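Local coordinates for protein organophosphorus hydrolase (Pseudomonas oleovorans, PDB 4O98) that hydrolyses phosphotriesters in this engineered form of a lactonase, probably with the help of zinc ions bound in a metallo-beta-lactamase fold, at residues 135-140 with 160-165; 166-171 with 225-230. One frame throughout, in Å; residues are numbered along the deposited sequence.

Interaction 1: residues 135-140 with 160-165; sequences VLLTHL and ATVEVP. With ZN (zinc ion), chain F.
Val162 reaches one methyl to Leu137, just past the end of strand 134-136, and the other to Val135 on that parallel strand. Val162 CG1 is anti to the backbone N (chi1 176°), which brings it within 3.7 Å of Leu137 CD1, while Val162 CG2 lies 4.1 Å from Val135 CB. Ala160 adds a smaller bump, its CB against Val135 CG2. On the opposite face Leu136 and Glu163 run side by side: Leu136 CD1 settles alongside the aliphatic root of Glu163, 3.6 Å from its CB, and the glutamate chain then bends so that its carboxylate leaves the contact for a salt bridge with Lys206. Backbone bonds fix this register. Val135 N reaches Thr161 O at 2.8 Å with an N-H...O angle of 173°, Glu163 N returns to Val135 O, and Leu137 N bonds to Glu163 O at 3.1 Å. Past this last bond side chains continue the contact: Pro165 CD packs 3.4 Å from Leu137 O, and Leu140 crosses Val164 at about a right angle, Leu140 CD1 to Val164 CG2 3.8 Å. His139 turns away to bind zinc through NE2; its ND1 donates in the ring plane to Thr138 OG1, also hydrogen-bonded to Asp104 OD2. This is a parallel beta-alpha-beta unit whose first strand leads into the HxHxDH zinc-binding motif (His139, His141, Asp143, His144) of the metallo-beta-lactamase fold.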
loop_
_atom_site.group_PDB
_atom_site.type_symbol
_atom_site.label_atom_id
_atom_site.label_comp_id
_atom_site.label_asym_id
_atom_site.label_seq_id
_atom_site.Cartn_x
_atom_site.Cartn_y
_atom_site.Cartn_z
ATOM N N VAL B 135 5.957 -21.868 13.600
ATOM C CA VAL B 135 5.907 -21.550 12.183
ATOM C C VAL B 135 4.824 -22.398 11.535
ATOM O O VAL B 135 4.880 -23.629 11.596
ATOM C CB VAL B 135 7.224 -21.845 11.482
ATOM C CG1 VAL B 135 7.058 -21.640 9.991
ATOM C CG2 VAL B 135 8.336 -20.942 12.028
ATOM N N LEU B 136 3.824 -21.740 10.951
ATOM C CA LEU B 136 2.772 -22.425 10.199
ATOM C C LEU B 136 3.119 -22.354 8.712
ATOM O O LEU B 136 3.479 -21.278 8.208
ATOM C CB LEU B 136 1.429 -21.740 10.446
ATOM C CG LEU B 136 0.410 -22.396 11.382
ATOM C CD1 LEU B 136 1.098 -23.145 12.500
ATOM C CD2 LEU B 136 -0.570 -21.375 11.953
ATOM N N LEU B 137 3.037 -23.479 8.002
ATOM C CA LEU B 137 3.330 -23.440 6.573
ATOM C C LEU B 137 2.089 -23.749 5.759
ATOM O O LEU B 137 1.436 -24.765 5.973
ATOM C CB LEU B 137 4.460 -24.404 6.211
ATOM C CG LEU B 137 5.859 -24.206 6.815
ATOM C CD1 LEU B 137 6.750 -25.388 6.453
ATOM C CD2 LEU B 137 6.517 -22.915 6.353
ATOM N N THR B 138 1.757 -22.870 4.818
ATOM C CA THR B 138 0.603 -23.123 3.962
ATOM C C THR B 138 0.897 -24.298 3.021
ATOM O O THR B 138 0.014 -25.114 2.740
ATOM C CB THR B 138 0.171 -21.863 3.174
ATOM O OG1 THR B 138 1.247 -21.412 2.331
ATOM C CG2 THR B 138 -0.234 -20.746 4.145
ATOM N N HIS B 139 2.137 -24.370 2.545
ATOM C CA HIS B 139 2.612 -25.504 1.741
ATOM C C HIS B 139 4.142 -25.482 1.684
ATOM O O HIS B 139 4.759 -24.541 2.187
ATOM C CB HIS B 139 2.007 -25.513 0.333
ATOM C CG HIS B 139 2.287 -24.274 -0.474
ATOM N ND1 HIS B 139 2.033 -23.003 -0.006
ATOM C CD2 HIS B 139 2.752 -24.120 -1.740
ATOM C CE1 HIS B 139 2.344 -22.117 -0.940
ATOM N NE2 HIS B 139 2.774 -22.769 -2.006
ATOM N N LEU B 140 4.753 -26.499 1.075
ATOM C CA LEU B 140 6.208 -26.638 1.147
ATOM C C LEU B 140 6.988 -26.116 -0.060
ATOM O O LEU B 140 8.175 -26.408 -0.205
ATOM C CB LEU B 140 6.619 -28.089 1.468
ATOM C CG LEU B 140 6.487 -28.565 2.925
ATOM C CD1 LEU B 140 6.635 -30.083 3.026
ATOM C CD2 LEU B 140 7.505 -27.884 3.844
ATOM N N ALA B 160 11.480 -22.412 17.347
ATOM C CA ALA B 160 10.136 -22.619 16.803
ATOM C C ALA B 160 9.798 -24.079 16.495
ATOM O O ALA B 160 10.662 -24.866 16.113
ATOM C CB ALA B 160 9.933 -21.761 15.567
ATOM N N THR B 161 8.529 -24.433 16.677
ATOM C CA THR B 161 8.009 -25.687 16.160
ATOM C C THR B 161 7.431 -25.402 14.772
ATOM O O THR B 161 6.731 -24.400 14.587
ATOM C CB THR B 161 6.911 -26.258 17.077
ATOM O OG1 THR B 161 7.499 -26.708 18.304
ATOM C CG2 THR B 161 6.195 -27.430 16.412
ATOM N N VAL B 162 7.729 -26.261 13.798
ATOM C CA VAL B 162 7.205 -26.096 12.446
ATOM C C VAL B 162 6.013 -27.003 12.203
ATOM O O VAL B 162 6.126 -28.228 12.276
ATOM C CB VAL B 162 8.270 -26.354 11.379
ATOM C CG1 VAL B 162 7.660 -26.260 9.969
ATOM C CG2 VAL B 162 9.401 -25.363 11.530
ATOM N N GLU B 163 4.863 -26.395 11.931
ATOM C CA GLU B 163 3.642 -27.147 11.645
ATOM C C GLU B 163 3.426 -27.251 10.131
ATOM O O GLU B 163 3.258 -26.232 9.443
ATOM C CB GLU B 163 2.441 -26.461 12.295
ATOM C CG GLU B 163 2.594 -26.217 13.793
ATOM C CD GLU B 163 2.175 -27.423 14.616
ATOM O OE1 GLU B 163 2.019 -27.285 15.851
ATOM O OE2 GLU B 163 1.996 -28.509 14.015
ATOM N N VAL B 164 3.442 -28.479 9.615
ATOM C CA VAL B 164 3.248 -28.706 8.187
ATOM C C VAL B 164 2.066 -29.653 8.007
ATOM O O VAL B 164 1.944 -30.636 8.734
ATOM C CB VAL B 164 4.538 -29.261 7.525
ATOM C CG1 VAL B 164 4.928 -30.576 8.140
ATOM C CG2 VAL B 164 4.363 -29.425 6.026
ATOM N N PRO B 165 1.161 -29.336 7.067
ATOM C CA PRO B 165 0.012 -30.226 6.847
ATOM C C PRO B 165 0.487 -31.621 6.439
ATOM O O PRO B 165 1.443 -31.728 5.661
ATOM C CB PRO B 165 -0.736 -29.562 5.681
ATOM C CG PRO B 165 -0.294 -28.120 5.701
ATOM C CD PRO B 165 1.128 -28.144 6.196
HETATM ZN ZN ZN F . 3.257 -22.142 -4.165
HETATM O O HOH W 1 4.921 -20.917 -4.584
#

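Interaction 2: residues 166-171 with 225-230. With ZN (zinc ion), chain F.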
loop_
_atom_site.group_PDB
_atom_site.type_symbol
_atom_site.label_atom_id
_atom_site.label_comp_id
_atom_site.label_asym_id
_atom_site.label_seq_id
_atom_site.Cartn_x
_atom_site.Cartn_y
_atom_site.Cartn_z
ATOM N N GLN B 166 -0.163 -32.661 6.953
ATOM C CA GLN B 166 0.300 -34.026 6.733
ATOM C C GLN B 166 0.366 -34.414 5.257
ATOM O O GLN B 166 1.349 -35.008 4.806
ATOM C CB GLN B 166 -0.556 -35.032 7.503
ATOM C CG GLN B 166 -0.075 -36.464 7.305
ATOM C CD GLN B 166 -0.485 -37.376 8.425
ATOM O OE1 GLN B 166 -1.665 -37.685 8.585
ATOM N NE2 GLN B 166 0.492 -37.817 9.218
ATOM N N ALA B 167 -0.675 -34.068 4.508
ATOM C CA ALA B 167 -0.719 -34.374 3.083
ATOM C C ALA B 167 0.433 -33.685 2.353
ATOM O O ALA B 167 0.910 -34.153 1.310
ATOM C CB ALA B 167 -2.068 -33.956 2.494
ATOM N N GLU B 168 0.887 -32.571 2.915
ATOM C CA GLU B 168 1.966 -31.813 2.302
ATOM C C GLU B 168 3.295 -32.523 2.545
ATOM O O GLU B 168 4.125 -32.643 1.635
ATOM C CB GLU B 168 1.978 -30.386 2.852
ATOM C CG GLU B 168 2.900 -29.445 2.129
ATOM C CD GLU B 168 2.430 -29.078 0.723
ATOM O OE1 GLU B 168 1.281 -29.410 0.332
ATOM O OE2 GLU B 168 3.238 -28.447 0.006
ATOM N N ALA B 169 3.478 -33.025 3.764
ATOM C CA ALA B 169 4.708 -33.733 4.122
ATOM C C ALA B 169 4.798 -35.088 3.413
ATOM O O ALA B 169 5.846 -35.445 2.854
ATOM C CB ALA B 169 4.800 -33.911 5.633
ATOM N N GLU B 170 3.696 -35.835 3.435
ATOM C CA GLU B 170 3.631 -37.141 2.767
ATOM C C GLU B 170 3.909 -37.047 1.260
ATOM O O GLU B 170 4.270 -38.037 0.623
ATOM C CB GLU B 170 2.274 -37.809 3.014
ATOM C CG GLU B 170 2.009 -38.177 4.484
ATOM C CD GLU B 170 0.583 -38.658 4.721
ATOM O OE1 GLU B 170 -0.314 -38.286 3.925
ATOM O OE2 GLU B 170 0.361 -39.401 5.705
ATOM N N PHE B 171 3.743 -35.859 0.690
ATOM C CA PHE B 171 4.049 -35.659 -0.721
ATOM C C PHE B 171 5.504 -35.228 -0.916
ATOM O O PHE B 171 6.287 -35.954 -1.527
ATOM C CB PHE B 171 3.089 -34.637 -1.326
ATOM C CG PHE B 171 3.355 -34.326 -2.776
ATOM C CD1 PHE B 171 2.930 -35.190 -3.782
ATOM C CD2 PHE B 171 4.001 -33.150 -3.135
ATOM C CE1 PHE B 171 3.163 -34.903 -5.115
ATOM C CE2 PHE B 171 4.233 -32.849 -4.467
ATOM C CZ PHE B 171 3.814 -33.731 -5.461
ATOM N N GLY B 225 -4.789 -28.338 -3.863
ATOM C CA GLY B 225 -4.832 -28.202 -5.308
ATOM C C GLY B 225 -3.524 -27.646 -5.840
ATOM O O GLY B 225 -2.850 -28.295 -6.657
ATOM N N HIS B 226 -3.165 -26.443 -5.381
ATOM C CA HIS B 226 -1.898 -25.811 -5.751
ATOM C C HIS B 226 -0.758 -26.744 -5.378
ATOM O O HIS B 226 0.225 -26.868 -6.116
ATOM C CB HIS B 226 -1.754 -24.450 -5.064
ATOM C CG HIS B 226 -0.411 -23.809 -5.252
ATOM N ND1 HIS B 226 0.020 -23.324 -6.469
ATOM C CD2 HIS B 226 0.586 -23.566 -4.372
ATOM C CE1 HIS B 226 1.234 -22.816 -6.329
ATOM N NE2 HIS B 226 1.603 -22.953 -5.067
ATOM N N THR B 227 -0.905 -27.406 -4.231
ATOM C CA THR B 227 -0.090 -28.563 -3.868
ATOM C C THR B 227 -1.058 -29.485 -3.129
ATOM O O THR B 227 -2.151 -29.037 -2.767
ATOM C CB THR B 227 1.095 -28.191 -2.966
ATOM O OG1 THR B 227 0.603 -27.649 -1.730
ATOM C CG2 THR B 227 2.034 -27.200 -3.652
ATOM N N PRO B 228 -0.689 -30.771 -2.922
ATOM C CA PRO B 228 -1.690 -31.721 -2.404
ATOM C C PRO B 228 -2.168 -31.475 -0.973
ATOM O O PRO B 228 -3.312 -31.819 -0.659
ATOM C CB PRO B 228 -0.977 -33.074 -2.505
ATOM C CG PRO B 228 -0.012 -32.881 -3.634
ATOM C CD PRO B 228 0.498 -31.474 -3.444
ATOM N N GLY B 229 -1.334 -30.892 -0.117
ATOM C CA GLY B 229 -1.800 -30.556 1.218
ATOM C C GLY B 229 -1.988 -29.072 1.490
ATOM O O GLY B 229 -2.130 -28.672 2.651
ATOM N N HIS B 230 -2.007 -28.255 0.437
ATOM C CA HIS B 230 -2.093 -26.795 0.599
ATOM C C HIS B 230 -3.171 -26.376 1.597
ATOM O O HIS B 230 -4.332 -26.780 1.501
ATOM C CB HIS B 230 -2.327 -26.105 -0.746
ATOM C CG HIS B 230 -2.198 -24.615 -0.685
ATOM N ND1 HIS B 230 -3.223 -23.796 -0.254
ATOM C CD2 HIS B 230 -1.165 -23.796 -1.003
ATOM C CE1 HIS B 230 -2.824 -22.535 -0.310
ATOM N NE2 HIS B 230 -1.582 -22.508 -0.763
HETATM ZN ZN ZN F . 3.257 -22.142 -4.165
HETATM O O HOH W 1 4.921 -20.917 -4.584
#
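Phe171 lays one face of its ring over Pro228, whose CG sits 3.8 Å from the ring centroid and only 15° off the normal, a CH-pi contact displaced toward the rim. The proline belongs to a type I turn, Thr227 to His230, in the metal-binding loop of the metallo-beta-lactamase fold, and helix 166-172 packs against that turn. Glu168 supplies the polar half of the contact. Its CG is anti to the backbone N (chi1 -170°) and the chain then bends at chi2, swinging the carboxylate across the threonine. OE1 accepts two bonds: Thr227 OG1 donates at 2.8 Å on the syn side, 22° out of the carboxylate plane, and Gly229 N donates at 3.0 Å nearly along the C-O axis. OE2 is engaged elsewhere, by Leu140 N, so both oxygens of this buried group are satisfied by protein donors. His226, the residue just before the turn, binds zinc through NE2 and is itself bonded through ND1 to Asp266; the grip on the turn probably helps to hold it. The backbones approach to 4.1 Å between Gly229 CA and Glu168 CA, and the Ala167 methyl CB sits 3.6 Å from Gly229 CA.

Overall arrangement
Interactions 1 and 2 follow one another along the chain, Pro165 at the end of strand 161-165 being the N-cap of helix 166-172, and their centres are about 12 Å apart. Glu168 is the direct connection: its OE2 makes a probable hydrogen bond of 2.7 Å to Leu140 N, so one carboxylate ties the loop after strand 134-136 to the turn at 227-230. Packing adds to this, His139 CB lying 3.3 Å from Thr227 OG1. Both contacts end at one zinc ion, where His139 NE2 and His226 NE2 are 3.3 Å apart; His141, Asp247 and a water at 2.1 Å from the zinc complete its ligands. Glu168 bonds to residues next to the ligands His139, His141 and His226, consistent with helping to position both loops.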